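Local coordinates for clostripain-related protein (PDB 5L20) that probably acts as a cysteine peptidase of the clostripain (C11) family, this chain being the N-terminal piece of the longer protein, at residues A[21-24]-A[25-29]. Numbering follows the deposited sequence.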
loop_
_atom_site.group_PDB
_atom_site.type_symbol
_atom_site.label_atom_id
_atom_site.label_comp_id
_atom_site.label_asym_id
_atom_site.label_seq_id
_atom_site.Cartn_x
_atom_site.Cartn_y
_atom_site.Cartn_z
ATOM N N ASN A 21 -2.672 -6.084 -15.275
ATOM C CA ASN A 21 -2.219 -7.484 -15.390
ATOM C C ASN A 21 -1.110 -7.885 -14.413
ATOM O O ASN A 21 -0.542 -8.962 -14.524
ATOM C CB ASN A 21 -1.763 -7.769 -16.831
ATOM C CG ASN A 21 -0.476 -7.055 -17.190
ATOM O OD1 ASN A 21 -0.080 -6.096 -16.526
ATOM N ND2 ASN A 21 0.178 -7.511 -18.244
ATOM N N LEU A 22 -0.812 -7.036 -13.433
ATOM C CA LEU A 22 0.174 -7.387 -12.409
ATOM C C LEU A 22 -0.452 -7.649 -11.043
ATOM O O LEU A 22 0.248 -7.861 -10.077
ATOM C CB LEU A 22 1.234 -6.262 -12.289
ATOM C CG LEU A 22 2.053 -5.971 -13.550
ATOM C CD1 LEU A 22 2.916 -4.681 -13.402
ATOM C CD2 LEU A 22 2.937 -7.170 -13.945
ATOM N N THR A 23 -1.782 -7.690 -10.970
ATOM C CA THR A 23 -2.466 -7.887 -9.709
ATOM C C THR A 23 -2.003 -9.140 -8.969
ATOM O O THR A 23 -1.760 -9.116 -7.757
ATOM C CB THR A 23 -3.989 -7.971 -9.937
ATOM O OG1 THR A 23 -4.383 -6.876 -10.758
ATOM C CG2 THR A 23 -4.761 -7.918 -8.627
ATOM N N SER A 24 -1.868 -10.250 -9.694
ATOM C CA SER A 24 -1.414 -11.478 -9.064
ATOM C C SER A 24 0.032 -11.335 -8.563
ATOM O O SER A 24 0.368 -11.799 -7.470
ATOM C CB SER A 24 -1.560 -12.666 -10.031
ATOM O OG SER A 24 -1.008 -12.398 -11.315
ATOM N N ASN A 25 0.876 -10.671 -9.355
ATOM C CA ASN A 25 2.242 -10.404 -8.900
ATOM C C ASN A 25 2.243 -9.582 -7.613
ATOM O O ASN A 25 3.054 -9.796 -6.725
ATOM C CB ASN A 25 3.047 -9.693 -9.988
ATOM C CG ASN A 25 3.104 -10.486 -11.287
ATOM O OD1 ASN A 25 2.294 -10.272 -12.195
ATOM N ND2 ASN A 25 4.052 -11.405 -11.376
ATOM N N PHE A 26 1.320 -8.617 -7.501
ATOM C CA PHE A 26 1.230 -7.806 -6.301
ATOM C C PHE A 26 0.857 -8.644 -5.074
ATOM O O PHE A 26 1.372 -8.427 -3.969
ATOM C CB PHE A 26 0.186 -6.694 -6.480
ATOM C CG PHE A 26 0.567 -5.624 -7.490
ATOM C CD1 PHE A 26 1.848 -5.504 -8.007
ATOM C CD2 PHE A 26 -0.408 -4.733 -7.911
ATOM C CE1 PHE A 26 2.133 -4.518 -8.928
ATOM C CE2 PHE A 26 -0.138 -3.749 -8.822
ATOM C CZ PHE A 26 1.118 -3.639 -9.342
ATOM N N TYR A 27 -0.077 -9.586 -5.240
ATOM C CA TYR A 27 -0.409 -10.451 -4.129
ATOM C C TYR A 27 0.820 -11.224 -3.635
ATOM O O TYR A 27 1.011 -11.356 -2.439
ATOM C CB TYR A 27 -1.536 -11.413 -4.515
ATOM C CG TYR A 27 -2.898 -10.750 -4.527
ATOM C CD1 TYR A 27 -3.387 -10.121 -3.378
ATOM C CD2 TYR A 27 -3.691 -10.760 -5.666
ATOM C CE1 TYR A 27 -4.646 -9.505 -3.372
ATOM C CE2 TYR A 27 -4.954 -10.149 -5.673
ATOM C CZ TYR A 27 -5.413 -9.536 -4.526
ATOM O OH TYR A 27 -6.662 -8.933 -4.523
ATOM N N GLN A 28 1.678 -11.658 -4.557
ATOM C CA GLN A 28 2.896 -12.360 -4.160
ATOM C C GLN A 28 3.896 -11.397 -3.509
ATOM O O GLN A 28 4.586 -11.749 -2.553
ATOM C CB GLN A 28 3.517 -13.064 -5.377
ATOM C CG GLN A 28 4.835 -13.811 -5.115
ATOM C CD GLN A 28 4.686 -14.951 -4.100
ATOM O OE1 GLN A 28 3.635 -15.586 -4.017
ATOM N NE2 GLN A 28 5.732 -15.197 -3.322
ATOM N N ASN A 29 3.970 -10.158 -4.018
ATOM C CA ASN A 29 4.781 -9.147 -3.335
ATOM C C ASN A 29 4.343 -8.946 -1.865
ATOM O O ASN A 29 5.166 -8.852 -0.938
ATOM C CB ASN A 29 4.693 -7.779 -4.034
ATOM C CG ASN A 29 5.339 -7.753 -5.411
ATOM O OD1 ASN A 29 4.814 -7.136 -6.324
ATOM N ND2 ASN A 29 6.494 -8.419 -5.567
#
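One face of the Phe-26 ring is laid against the residue one turn earlier: CB of Leu-22 stands 4.2 Å from the ring centroid in a CH-pi contact, and O of Leu-22 lies over the same ring, displaced toward its rim, 3.4 Å from CG. The Tyr-27 ring has CA of Ser-24 at its edge, while CG2 of Thr-23 runs alongside and reaches CE2 of Tyr-27 at 3.7 Å. With OG1 of Thr-23 lying beside the backbone N (chi1 -49°), the methyl CG2 is left trans to that N and points the same way as the tyrosine side chain.

The segment illustrates how residues four apart at a helix start, here with Leu-22 at the N-cap position, can bring a side chain and a carbonyl onto one ring face. That carbonyl accepts N of Phe-26 at 2.9 Å, nearly end-on (C=O...N 166°); O of Thr-23 and O of Ser-24 accept N of Tyr-27 and N of Gln-28 in the same i to i-4 pattern. CD2 of Leu-22 meets OD1 of Asn-25 at 3.6 Å. Cutting Phe-26 back to an alanine would probably leave CB and O of Leu-22 without the ring that covers them.

Leu-22 also touches His-112 in a loop and, with Phe-26, packs on a modified side chain of the bound peptide. The N-terminal part of helix 23-37 belongs to the beta-alpha-beta unit linking strands 10-16 and 45-52, where Thr-23, Phe-26 and Tyr-27 pack on Met-51 of strand 45-52.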